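Local coordinates for protein telomeric DNA-binding factor trf1 (Schizosaccharomyces pombe, PDB 6K5S) that probably binds telomeric DNA repeats and, through its helical domain, probably pairs with a second copy of itself, at residues K26-A31 and K210-I215; L87-A92 and L98-F103; Y128-T133 and E204-G209; A93-L98 and E214-I219; S22-G25 and E30-A33. All coordinates share one frame; numbering follows the deposited sequence.

Interaction 1. Residues K26-A31 and K210-I215; sequences KPVQEA and KFLSEI
V28 supplies most of this contact, turning its two methyl groups to helix 208-222, one against L212 and the other against S213. The setting is the all-helical TRF homology domain, in which the start of helix 28-36 comes up against a helix about 180 residues further along the chain. CG2 of V28 makes the closest approach, 3.6 Å from CD2 of L212, and the two side chains cross at about a right angle, so that branch ends meet rather than lying alongside one another. CG1 of V28 takes up the position between the backbone N and the carbonyl carbon (chi1 49°), which leaves CG2 trans to that N and directed at the leucine. L212 in turn points its CB toward V28, and its CD2 branch makes the touch. At the margin S213 offers only its hydroxyl to V28, a loose van der Waals approach without a bond. Y95 packs against both V28 and L212 and closes the seam between the helices. P27 occupies the N-cap position of helix 28-36, and its carbonyl O accepts the N of A31 at 2.9 Å, a bond of the first turn, which carries V28. On a different side of helix 208-222, F211 packs on E130 and L131 of helix 122-141, so this helix touches structure on more than one flank. Away from V28, on helix 208-222 itself, K210 and E214 form a salt bridge one turn apart: NZ of K210 meets OE2 of E214 at 2.8 Å, 37° out of the carboxylate plane.

Interaction 2. Residues L87-A92 and L98-F103; sequences LAIFLA and LQIGFF
I89 is met by two side chains of the following loop, I100 and L98, and its CG2 methyl serves both. CG2 of I89 lies 3.4 Å from CD1 of I100, tighter than usual for two carbons, and the side chains stand at about a right angle, so the CD1 end of I100 abuts that branch crosswise. CD1 of L98 touches the same methyl, CG2 of I89, at 3.9 Å and also lies near the CA of I89, which brings it close to the helix backbone. One turn on, CB of A92 rests 4.0 Å from CG of L98; a methyl this small lets the leucine lie near the helix. L98 holds CG beside its backbone N and opposite the carbonyl carbon (chi1 -69°), the choice that carries both of its contacts. The backbone adds a weak bond, N of L98 to O of A92 at 3.3 Å, with an N-H...O angle of 157°. In the TRF homology fold these residues belong to the connection from helix 76-94 to helix 102-113: the loop doubles back alongside the last turns of the first helix, in largely extended conformation, and G101 takes the N-cap position of the second. Further out, helix 41-60 covers the apolar cluster, with M50 and R54 against L98 and with F53 and K57 against I89. F65 also packs on I89, while S64 touches I100. On another side of helix 76-94 the ring of F90 meets F113 edge-to-face, and F102, just past the N-cap, packs on Q134, A135 and S138 of helix 122-141.

Interaction 3. Residues Y128-T133 and E204-G209; sequences YMELKT and EVYPWG
T133 sets its methyl over one face of the Y206 ring, while the carboxylate of E130 approaches the same tyrosine from an oblique direction. CG2 of T133 stands 4.1 Å from the centroid of the Y206 ring and 24° off its normal, a CH-pi contact displaced toward the CG-CD2 side. The opposite face of the ring is covered by CG1 of V205, its own neighbour in sequence, so the tyrosine is held between a valine and a threonine methyl. E130 reaches it with OE1, 4.0 Å from CD1 of Y206, its chain bent at chi2 and its carboxylate plane 42° from that of the ring. In the all-helical TRF homology domain this joins helix 122-141 to the short break between helix 202-205 and helix 208-222, where Y206 has left helical geometry and P207 holds the N-cap position of the next helix. With chi1 at -58°, T133 turns CG2 to the ring and OG1 back to its own helix, where OG1 gives a hydrogen bond to O of M129 at 2.9 Å. That carbonyl also accepts the N of T133, and the two donors arrive from opposite faces of its plane. R189 of helix 177-195 binds both OG1 of T133 and OE2 of E130, which probably positions the two residues. With an alanine here instead of T133, the face of Y206 is likely to lose its methyl cover, and R189 and the carbonyl of M129 their hydroxyl partner. The backbone O of Y206 is itself taken by the side chain of Q134, and R189, R192 and L193 all pack on the tyrosine.

Interaction 4. Residues A93-L98 and E214-I219; sequences AVYGAL and EIACYI
The carbonyl O of I215 accepts the N of I219 at 2.9 Å, one of the helical bonds that hold I215 and A216 in place on helix 208-222 to meet V94 and Y95. The partners come from the C-terminal end of helix 76-94, a Schellman motif, in the all-helical TRF homology domain: G96 has positive phi (89°), where a side chain would be jammed against the preceding carbonyl, and its N bonds back to O of A93 at 3.0 Å. V94 and I215 point at each other and meet through their CG2 methyls, 4.2 Å apart. This is a comfortable apolar touch rather than a tight one. Beyond it, L105 packs on V94, while F113 packs on I215 and continues the core. The CB of Y95 does not point at helix 208-222, but the far end of its side chain reaches it, and the tyrosine also packs on helix 28-36. All four touching residues are buried, and the tyrosine hydroxyl has no hydrogen-bonding partner in the model, which probably carries some energetic cost. Its neighbour here is a methyl group: OH of Y95 lies 4.3 Å from CB of A216.

Interaction 5. Residues S22-G25 and E30-A33; sequences SILG and EASA
A31 pushes its methyl into the end of helix 10-24, where it meets the backbone of I23 and L24 more closely than any side chain. CB of A31 lies 3.9 Å from O of I23 and 3.9 Å from O of L24, touching the carbonyls of these two residues in the last turn. The side-chain part is looser: L24 leaves its backbone in a direction away from A31, yet CD2 of L24 curls back to within 4.4 Å of CB of A31. This is the turn between two successive helices, 10-24 and 28-36, of the TRF homology domain. On the inner side Y95 packs on both A31 and L24, and L24 also packs on L91 and A92 of helix 76-94 and on F46 of helix 41-60. I23 sends its side chain elsewhere, onto M42 and F46, and it also packs on L3 of the second subunit, so this turn lies close to the dimer contact. E30 and S32, flanking A31, are only partly buried. E30 does not touch residues 22-25 and instead makes a long, weak ion pair with K26. S32 points away from helix 10-24, and its hydroxyl bonds to O of V28 one turn back. Between these two segments the fit rests on van der Waals contact and burial, with a small methyl set beside two carbonyls, so it depends on shape more than on directed bonds.

In the fold
The five contacts follow the all-helical TRF homology domain from its first helices to its last. Along the chain interaction 5 closes first and interaction 2 next, while interactions 1 and 4 bring an early and a mid-chain segment to helix 208-222, which interaction 3 also reaches. Interactions 1, 4 and 5 lie close, with centres 7 to 9 Å apart, and Y95 connects them by packing on V28, A31, L24 and L212. Interactions 2 and 4, centres about 8 Å apart, share L98 and helix 76-94. Interaction 3 has its centre about 13 Å or more from theirs, yet W208 touches F102 and V94. Helix 208-222 thus joins helices from early and middle parts of the chain.

Interaction 1. Residues K26-A31 and K210-I215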
# COMPACT_ATOMS: atom_id res chain seq x y z
N LYS A 26 9.57 -18.33 4.52
CA LYS A 26 10.10 -18.93 5.73
C LYS A 26 9.97 -20.45 5.66
O LYS A 26 9.42 -20.96 4.67
CB LYS A 26 9.38 -18.38 6.96
CG LYS A 26 9.73 -16.94 7.26
CD LYS A 26 8.80 -16.39 8.32
CE LYS A 26 9.57 -15.57 9.34
NZ LYS A 26 8.62 -14.98 10.31
N PRO A 27 10.48 -21.21 6.64
CA PRO A 27 10.21 -22.65 6.67
C PRO A 27 8.72 -22.94 6.51
O PRO A 27 7.87 -22.21 7.03
CB PRO A 27 10.73 -23.07 8.05
CG PRO A 27 11.84 -22.13 8.33
CD PRO A 27 11.50 -20.82 7.63
N VAL A 28 8.41 -24.02 5.78
CA VAL A 28 7.02 -24.28 5.37
C VAL A 28 6.10 -24.33 6.58
O VAL A 28 5.00 -23.75 6.56
CB VAL A 28 6.93 -25.57 4.54
CG1 VAL A 28 7.65 -26.75 5.21
CG2 VAL A 28 5.48 -25.93 4.29
N GLN A 29 6.52 -25.01 7.66
CA GLN A 29 5.72 -25.04 8.88
C GLN A 29 5.44 -23.64 9.41
O GLN A 29 4.32 -23.35 9.85
CB GLN A 29 6.45 -25.89 9.93
CG GLN A 29 6.01 -25.67 11.37
CD GLN A 29 4.62 -26.21 11.69
OE1 GLN A 29 3.82 -26.53 10.80
NE2 GLN A 29 4.33 -26.30 12.99
N GLU A 30 6.42 -22.75 9.33
CA GLU A 30 6.28 -21.39 9.85
C GLU A 30 5.34 -20.56 8.98
O GLU A 30 4.46 -19.87 9.50
CB GLU A 30 7.65 -20.73 9.92
CG GLU A 30 8.29 -20.72 11.26
CD GLU A 30 9.22 -19.54 11.40
OE1 GLU A 30 10.44 -19.76 11.58
OE2 GLU A 30 8.73 -18.38 11.31
N ALA A 31 5.54 -20.61 7.66
CA ALA A 31 4.65 -19.90 6.74
C ALA A 31 3.24 -20.46 6.80
O ALA A 31 2.26 -19.71 6.87
CB ALA A 31 5.19 -19.97 5.31
N LYS A 210 5.75 -31.67 0.29
CA LYS A 210 7.06 -31.69 -0.36
C LYS A 210 7.14 -30.65 -1.48
O LYS A 210 8.18 -30.00 -1.64
CB LYS A 210 7.36 -33.09 -0.90
CG LYS A 210 8.81 -33.29 -1.27
CD LYS A 210 9.07 -34.71 -1.76
CE LYS A 210 9.51 -34.71 -3.21
NZ LYS A 210 10.77 -33.95 -3.39
N PHE A 211 6.07 -30.48 -2.25
CA PHE A 211 6.14 -29.44 -3.28
C PHE A 211 6.21 -28.06 -2.66
O PHE A 211 6.94 -27.18 -3.14
CB PHE A 211 4.95 -29.53 -4.24
CG PHE A 211 4.91 -28.40 -5.24
CD1 PHE A 211 5.83 -28.33 -6.26
CD2 PHE A 211 3.96 -27.39 -5.12
CE1 PHE A 211 5.80 -27.29 -7.17
CE2 PHE A 211 3.93 -26.34 -6.02
CZ PHE A 211 4.85 -26.28 -7.05
N LEU A 212 5.45 -27.83 -1.59
CA LEU A 212 5.51 -26.55 -0.91
C LEU A 212 6.94 -26.25 -0.50
O LEU A 212 7.46 -25.16 -0.75
CB LEU A 212 4.57 -26.57 0.29
CG LEU A 212 3.62 -25.42 0.59
CD1 LEU A 212 2.69 -25.14 -0.57
CD2 LEU A 212 2.81 -25.79 1.83
N SER A 213 7.61 -27.24 0.10
CA SER A 213 8.99 -27.04 0.54
C SER A 213 9.93 -26.82 -0.64
O SER A 213 10.84 -26.00 -0.56
CB SER A 213 9.44 -28.24 1.38
OG SER A 213 10.38 -27.85 2.35
N GLU A 214 9.69 -27.51 -1.75
CA GLU A 214 10.50 -27.28 -2.94
C GLU A 214 10.40 -25.83 -3.41
O GLU A 214 11.41 -25.19 -3.70
CB GLU A 214 10.09 -28.22 -4.08
CG GLU A 214 10.17 -29.71 -3.78
CD GLU A 214 11.58 -30.25 -3.80
OE1 GLU A 214 12.46 -29.60 -4.40
OE2 GLU A 214 11.81 -31.33 -3.20
N ILE A 215 9.17 -25.31 -3.50
CA ILE A 215 8.99 -24.03 -4.18
C ILE A 215 9.45 -22.88 -3.30
O ILE A 215 10.07 -21.92 -3.78
CB ILE A 215 7.53 -23.85 -4.64
CG1 ILE A 215 7.42 -22.67 -5.62
CG2 ILE A 215 6.60 -23.60 -3.47
CD1 ILE A 215 7.97 -22.98 -6.98

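Interaction 2. Residues L87-A92 and L98-F103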
# COMPACT_ATOMS: atom_id res chain seq x y z
N LEU A 87 6.42 -13.10 -8.38
CA LEU A 87 6.85 -14.13 -7.44
C LEU A 87 6.00 -14.14 -6.17
O LEU A 87 5.64 -15.21 -5.67
CB LEU A 87 8.33 -13.93 -7.07
CG LEU A 87 9.23 -14.38 -8.23
CD1 LEU A 87 10.53 -13.61 -8.23
CD2 LEU A 87 9.45 -15.88 -8.11
N ALA A 88 5.70 -12.96 -5.63
CA ALA A 88 4.90 -12.91 -4.42
C ALA A 88 3.50 -13.45 -4.68
O ALA A 88 2.95 -14.19 -3.86
CB ALA A 88 4.83 -11.47 -3.88
N ILE A 89 2.94 -13.12 -5.85
CA ILE A 89 1.62 -13.63 -6.25
C ILE A 89 1.65 -15.15 -6.33
O ILE A 89 0.73 -15.83 -5.87
CB ILE A 89 1.19 -13.02 -7.59
CG1 ILE A 89 0.79 -11.55 -7.41
CG2 ILE A 89 -0.02 -13.78 -8.20
CD1 ILE A 89 0.67 -10.81 -8.76
N PHE A 90 2.70 -15.71 -6.96
CA PHE A 90 2.77 -17.16 -7.13
C PHE A 90 2.87 -17.86 -5.78
O PHE A 90 2.17 -18.85 -5.53
CB PHE A 90 3.97 -17.52 -8.01
CG PHE A 90 3.92 -18.91 -8.56
CD1 PHE A 90 4.31 -19.99 -7.77
CD2 PHE A 90 3.51 -19.14 -9.87
CE1 PHE A 90 4.27 -21.28 -8.28
CE2 PHE A 90 3.47 -20.44 -10.38
CZ PHE A 90 3.86 -21.50 -9.58
N LEU A 91 3.72 -17.33 -4.89
CA LEU A 91 3.90 -17.95 -3.58
C LEU A 91 2.65 -17.82 -2.73
O LEU A 91 2.28 -18.75 -2.01
CB LEU A 91 5.12 -17.32 -2.89
CG LEU A 91 5.63 -17.96 -1.60
CD1 LEU A 91 5.84 -19.47 -1.80
CD2 LEU A 91 6.90 -17.28 -1.16
N ALA A 92 1.96 -16.68 -2.83
CA ALA A 92 0.72 -16.51 -2.07
C ALA A 92 -0.37 -17.43 -2.61
O ALA A 92 -1.16 -17.99 -1.84
CB ALA A 92 0.25 -15.06 -2.12
N LEU A 98 -3.95 -16.23 -2.06
CA LEU A 98 -4.61 -15.76 -3.26
C LEU A 98 -5.23 -16.96 -3.95
O LEU A 98 -4.71 -18.07 -3.84
CB LEU A 98 -3.65 -15.05 -4.22
CG LEU A 98 -3.06 -13.70 -3.81
CD1 LEU A 98 -2.03 -13.23 -4.86
CD2 LEU A 98 -4.18 -12.68 -3.63
N GLN A 99 -6.32 -16.71 -4.66
CA GLN A 99 -7.12 -17.73 -5.34
C GLN A 99 -6.75 -17.73 -6.82
O GLN A 99 -7.39 -17.08 -7.65
CB GLN A 99 -8.61 -17.47 -5.14
CG GLN A 99 -9.10 -17.82 -3.74
CD GLN A 99 -8.72 -19.23 -3.34
OE1 GLN A 99 -7.83 -19.44 -2.51
NE2 GLN A 99 -9.40 -20.22 -3.93
N ILE A 100 -5.71 -18.49 -7.15
CA ILE A 100 -5.24 -18.62 -8.52
C ILE A 100 -5.13 -20.11 -8.83
O ILE A 100 -4.39 -20.83 -8.16
CB ILE A 100 -3.91 -17.87 -8.74
CG1 ILE A 100 -4.11 -16.40 -8.37
CG2 ILE A 100 -3.43 -18.02 -10.17
CD1 ILE A 100 -2.89 -15.51 -8.49
N GLY A 101 -5.89 -20.56 -9.81
CA GLY A 101 -5.99 -21.98 -10.07
C GLY A 101 -4.71 -22.54 -10.66
O GLY A 101 -3.85 -21.81 -11.17
N PHE A 102 -4.56 -23.85 -10.54
CA PHE A 102 -3.36 -24.51 -11.04
C PHE A 102 -3.18 -24.32 -12.54
O PHE A 102 -2.05 -24.24 -13.02
CB PHE A 102 -3.39 -26.00 -10.71
CG PHE A 102 -2.90 -26.34 -9.34
CD1 PHE A 102 -1.55 -26.23 -9.02
CD2 PHE A 102 -3.78 -26.80 -8.37
CE1 PHE A 102 -1.09 -26.56 -7.74
CE2 PHE A 102 -3.32 -27.15 -7.10
CZ PHE A 102 -1.97 -27.01 -6.78
N PHE A 103 -4.28 -24.22 -13.30
CA PHE A 103 -4.15 -23.97 -14.73
C PHE A 103 -3.37 -22.68 -14.97
O PHE A 103 -2.50 -22.64 -15.86
CB PHE A 103 -5.52 -23.89 -15.40
CG PHE A 103 -5.47 -23.46 -16.85
CD1 PHE A 103 -5.36 -22.11 -17.20
CD2 PHE A 103 -5.50 -24.41 -17.86
CE1 PHE A 103 -5.29 -21.73 -18.54
CE2 PHE A 103 -5.43 -24.04 -19.19
CZ PHE A 103 -5.32 -22.70 -19.53

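Interaction 3. Residues Y128-T133 and E204-G209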
# COMPACT_ATOMS: atom_id res chain seq x y z
N TYR A 128 9.21 -26.73 -12.52
CA TYR A 128 8.15 -26.79 -13.53
C TYR A 128 7.47 -28.16 -13.52
O TYR A 128 6.23 -28.26 -13.52
CB TYR A 128 8.76 -26.53 -14.90
CG TYR A 128 7.86 -25.99 -15.98
CD1 TYR A 128 6.62 -25.44 -15.69
CD2 TYR A 128 8.26 -26.03 -17.30
CE1 TYR A 128 5.82 -24.94 -16.70
CE2 TYR A 128 7.46 -25.53 -18.31
CZ TYR A 128 6.25 -24.99 -18.00
OH TYR A 128 5.46 -24.48 -19.00
N MET A 129 8.27 -29.23 -13.55
CA MET A 129 7.73 -30.58 -13.62
C MET A 129 6.89 -30.91 -12.39
O MET A 129 5.84 -31.56 -12.52
CB MET A 129 8.87 -31.59 -13.76
CG MET A 129 8.44 -33.06 -13.74
SD MET A 129 9.88 -34.20 -13.77
CE MET A 129 10.69 -33.83 -12.24
N GLU A 130 7.36 -30.53 -11.20
CA GLU A 130 6.60 -30.81 -9.98
C GLU A 130 5.33 -29.97 -9.92
O GLU A 130 4.31 -30.43 -9.40
CB GLU A 130 7.47 -30.55 -8.74
CG GLU A 130 8.70 -31.47 -8.58
CD GLU A 130 8.38 -32.97 -8.51
OE1 GLU A 130 7.24 -33.35 -8.17
OE2 GLU A 130 9.28 -33.79 -8.81
N LEU A 131 5.39 -28.73 -10.38
CA LEU A 131 4.17 -27.94 -10.46
C LEU A 131 3.13 -28.64 -11.34
O LEU A 131 1.96 -28.76 -10.96
CB LEU A 131 4.46 -26.53 -11.01
CG LEU A 131 3.18 -25.70 -11.20
CD1 LEU A 131 2.48 -25.43 -9.87
CD2 LEU A 131 3.54 -24.37 -11.86
N LYS A 132 3.54 -29.07 -12.53
CA LYS A 132 2.61 -29.76 -13.43
C LYS A 132 2.04 -31.01 -12.75
O LYS A 132 0.85 -31.30 -12.88
CB LYS A 132 3.30 -30.11 -14.75
CG LYS A 132 3.74 -28.87 -15.58
CD LYS A 132 4.64 -29.30 -16.76
CE LYS A 132 4.91 -28.13 -17.76
NZ LYS A 132 3.64 -27.60 -18.31
N THR A 133 2.87 -31.70 -11.98
CA THR A 133 2.41 -32.90 -11.29
C THR A 133 1.33 -32.56 -10.26
O THR A 133 0.31 -33.26 -10.17
CB THR A 133 3.58 -33.62 -10.61
OG1 THR A 133 4.56 -33.94 -11.61
CG2 THR A 133 3.08 -34.92 -9.95
N GLU A 204 -0.01 -39.23 -2.17
CA GLU A 204 0.94 -39.75 -1.20
C GLU A 204 2.31 -39.89 -1.84
O GLU A 204 3.34 -39.62 -1.20
CB GLU A 204 0.45 -41.08 -0.62
CG GLU A 204 -0.85 -40.95 0.17
CD GLU A 204 -1.17 -42.19 0.98
OE1 GLU A 204 -2.37 -42.55 1.10
OE2 GLU A 204 -0.22 -42.82 1.49
N VAL A 205 2.34 -40.27 -3.12
CA VAL A 205 3.59 -40.43 -3.86
C VAL A 205 4.26 -39.08 -4.14
O VAL A 205 5.49 -38.95 -4.09
CB VAL A 205 3.30 -41.19 -5.16
CG1 VAL A 205 4.41 -41.02 -6.12
CG2 VAL A 205 3.04 -42.66 -4.88
N TYR A 206 3.47 -38.06 -4.48
CA TYR A 206 3.97 -36.71 -4.70
C TYR A 206 3.24 -35.80 -3.72
O TYR A 206 2.31 -35.08 -4.11
CB TYR A 206 3.77 -36.28 -6.16
CG TYR A 206 4.47 -37.17 -7.17
CD1 TYR A 206 5.83 -37.06 -7.40
CD2 TYR A 206 3.75 -38.09 -7.90
CE1 TYR A 206 6.46 -37.87 -8.35
CE2 TYR A 206 4.36 -38.90 -8.84
CZ TYR A 206 5.71 -38.80 -9.05
OH TYR A 206 6.29 -39.62 -9.99
N PRO A 207 3.62 -35.84 -2.44
CA PRO A 207 2.88 -35.08 -1.42
C PRO A 207 2.98 -33.58 -1.65
O PRO A 207 4.00 -33.06 -2.10
CB PRO A 207 3.56 -35.50 -0.11
CG PRO A 207 4.96 -35.85 -0.50
CD PRO A 207 4.82 -36.49 -1.87
N TRP A 208 1.88 -32.89 -1.33
CA TRP A 208 1.84 -31.44 -1.47
C TRP A 208 2.91 -30.78 -0.61
O TRP A 208 3.66 -29.91 -1.08
CB TRP A 208 0.45 -30.93 -1.11
CG TRP A 208 0.30 -29.45 -1.14
CD1 TRP A 208 0.09 -28.63 -0.08
CD2 TRP A 208 0.32 -28.62 -2.31
NE1 TRP A 208 -0.03 -27.32 -0.51
CE2 TRP A 208 0.11 -27.29 -1.87
CE3 TRP A 208 0.51 -28.86 -3.67
CZ2 TRP A 208 0.08 -26.21 -2.76
CZ3 TRP A 208 0.46 -27.80 -4.55
CH2 TRP A 208 0.26 -26.49 -4.09
N GLY A 209 3.00 -31.19 0.65
CA GLY A 209 3.98 -30.59 1.55
C GLY A 209 5.38 -30.59 0.98
O GLY A 209 6.12 -29.61 1.11

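Interaction 4. Residues A93-L98 and E214-I219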
# COMPACT_ATOMS: atom_id res chain seq x y z
N ALA A 93 -0.43 -17.58 -3.94
CA ALA A 93 -1.35 -18.56 -4.53
C ALA A 93 -1.10 -19.96 -3.97
O ALA A 93 -2.05 -20.67 -3.61
CB ALA A 93 -1.22 -18.59 -6.06
N VAL A 94 0.16 -20.39 -3.92
CA VAL A 94 0.40 -21.78 -3.51
C VAL A 94 0.20 -21.97 -2.01
O VAL A 94 -0.08 -23.09 -1.57
CB VAL A 94 1.80 -22.30 -3.91
CG1 VAL A 94 1.95 -22.43 -5.44
CG2 VAL A 94 2.91 -21.50 -3.29
N TYR A 95 0.31 -20.91 -1.22
CA TYR A 95 -0.05 -21.01 0.19
C TYR A 95 -1.52 -20.69 0.45
O TYR A 95 -1.96 -20.72 1.60
CB TYR A 95 0.85 -20.09 1.02
CG TYR A 95 2.10 -20.78 1.50
CD1 TYR A 95 2.06 -21.72 2.52
CD2 TYR A 95 3.32 -20.51 0.92
CE1 TYR A 95 3.20 -22.37 2.95
CE2 TYR A 95 4.47 -21.14 1.34
CZ TYR A 95 4.40 -22.07 2.37
OH TYR A 95 5.54 -22.71 2.79
N GLY A 96 -2.29 -20.37 -0.59
CA GLY A 96 -3.72 -20.16 -0.44
C GLY A 96 -4.16 -18.75 -0.10
O GLY A 96 -5.37 -18.51 0.01
N ALA A 97 -3.21 -17.82 0.06
CA ALA A 97 -3.57 -16.43 0.35
C ALA A 97 -4.22 -15.75 -0.85
O ALA A 97 -4.96 -14.78 -0.69
CB ALA A 97 -2.32 -15.67 0.80
N LEU A 98 -3.95 -16.23 -2.06
CA LEU A 98 -4.61 -15.76 -3.26
C LEU A 98 -5.23 -16.96 -3.95
O LEU A 98 -4.71 -18.07 -3.84
CB LEU A 98 -3.65 -15.05 -4.22
CG LEU A 98 -3.06 -13.70 -3.81
CD1 LEU A 98 -2.03 -13.23 -4.86
CD2 LEU A 98 -4.18 -12.68 -3.63
N GLU A 214 9.69 -27.51 -1.75
CA GLU A 214 10.50 -27.28 -2.94
C GLU A 214 10.40 -25.83 -3.41
O GLU A 214 11.41 -25.19 -3.70
CB GLU A 214 10.09 -28.22 -4.08
CG GLU A 214 10.17 -29.71 -3.78
CD GLU A 214 11.58 -30.25 -3.80
OE1 GLU A 214 12.46 -29.60 -4.40
OE2 GLU A 214 11.81 -31.33 -3.20
N ILE A 215 9.17 -25.31 -3.50
CA ILE A 215 8.99 -24.03 -4.18
C ILE A 215 9.45 -22.88 -3.30
O ILE A 215 10.07 -21.92 -3.78
CB ILE A 215 7.53 -23.85 -4.64
CG1 ILE A 215 7.42 -22.67 -5.62
CG2 ILE A 215 6.60 -23.60 -3.47
CD1 ILE A 215 7.97 -22.98 -6.98
N ALA A 216 9.20 -22.97 -2.00
CA ALA A 216 9.61 -21.88 -1.11
C ALA A 216 11.12 -21.77 -1.06
O ALA A 216 11.68 -20.68 -1.20
CB ALA A 216 9.03 -22.08 0.28
N CYS A 217 11.80 -22.92 -0.90
CA CYS A 217 13.26 -22.95 -0.92
C CYS A 217 13.81 -22.33 -2.19
O CYS A 217 14.73 -21.50 -2.14
CB CYS A 217 13.75 -24.39 -0.77
SG CYS A 217 13.52 -25.04 0.90
N TYR A 218 13.27 -22.71 -3.36
CA TYR A 218 13.72 -22.06 -4.59
C TYR A 218 13.51 -20.56 -4.51
O TYR A 218 14.42 -19.77 -4.80
CB TYR A 218 13.01 -22.61 -5.82
CG TYR A 218 13.40 -21.87 -7.09
CD1 TYR A 218 12.82 -20.65 -7.41
CD2 TYR A 218 14.35 -22.40 -7.95
CE1 TYR A 218 13.19 -19.97 -8.56
CE2 TYR A 218 14.71 -21.71 -9.11
CZ TYR A 218 14.13 -20.50 -9.40
OH TYR A 218 14.49 -19.81 -10.54
N ILE A 219 12.29 -20.14 -4.19
CA ILE A 219 11.97 -18.72 -4.24
C ILE A 219 12.77 -17.97 -3.19
O ILE A 219 13.20 -16.83 -3.40
CB ILE A 219 10.45 -18.51 -4.11
CG1 ILE A 219 9.79 -18.72 -5.47
CG2 ILE A 219 10.12 -17.12 -3.62
CD1 ILE A 219 8.26 -18.74 -5.44

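Interaction 5. Residues S22-G25 and E30-A33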
# COMPACT_ATOMS: atom_id res chain seq x y z
N SER A 22 9.06 -12.55 1.99
CA SER A 22 9.86 -12.88 3.16
C SER A 22 9.03 -13.54 4.25
O SER A 22 9.57 -14.31 5.05
CB SER A 22 10.55 -11.62 3.69
OG SER A 22 9.63 -10.76 4.31
N ILE A 23 7.72 -13.29 4.29
CA ILE A 23 6.88 -14.05 5.21
C ILE A 23 6.68 -15.47 4.70
O ILE A 23 6.96 -16.45 5.40
CB ILE A 23 5.53 -13.34 5.47
CG1 ILE A 23 5.74 -12.08 6.29
CG2 ILE A 23 4.57 -14.28 6.22
CD1 ILE A 23 4.44 -11.30 6.54
N LEU A 24 6.22 -15.60 3.45
CA LEU A 24 5.88 -16.90 2.90
C LEU A 24 7.08 -17.69 2.42
O LEU A 24 6.92 -18.85 2.04
CB LEU A 24 4.89 -16.77 1.76
CG LEU A 24 3.56 -16.12 2.08
CD1 LEU A 24 2.82 -16.05 0.81
CD2 LEU A 24 2.80 -16.96 3.09
N GLY A 25 8.27 -17.10 2.43
CA GLY A 25 9.47 -17.84 2.13
C GLY A 25 10.16 -18.44 3.33
O GLY A 25 11.24 -19.01 3.18
N GLU A 30 6.42 -22.75 9.33
CA GLU A 30 6.28 -21.39 9.85
C GLU A 30 5.34 -20.56 8.98
O GLU A 30 4.46 -19.87 9.50
CB GLU A 30 7.65 -20.73 9.92
CG GLU A 30 8.29 -20.72 11.26
CD GLU A 30 9.22 -19.54 11.40
OE1 GLU A 30 10.44 -19.76 11.58
OE2 GLU A 30 8.73 -18.38 11.31
N ALA A 31 5.54 -20.61 7.66
CA ALA A 31 4.65 -19.90 6.74
C ALA A 31 3.24 -20.46 6.80
O ALA A 31 2.26 -19.71 6.87
CB ALA A 31 5.19 -19.97 5.31
N SER A 32 3.11 -21.79 6.79
CA SER A 32 1.78 -22.38 6.86
C SER A 32 1.06 -21.95 8.13
O SER A 32 -0.13 -21.63 8.10
CB SER A 32 1.85 -23.90 6.78
OG SER A 32 2.52 -24.29 5.60
N ALA A 33 1.78 -21.91 9.25
CA ALA A 33 1.18 -21.46 10.50
C ALA A 33 0.63 -20.05 10.37
O ALA A 33 -0.48 -19.76 10.82
CB ALA A 33 2.21 -21.53 11.63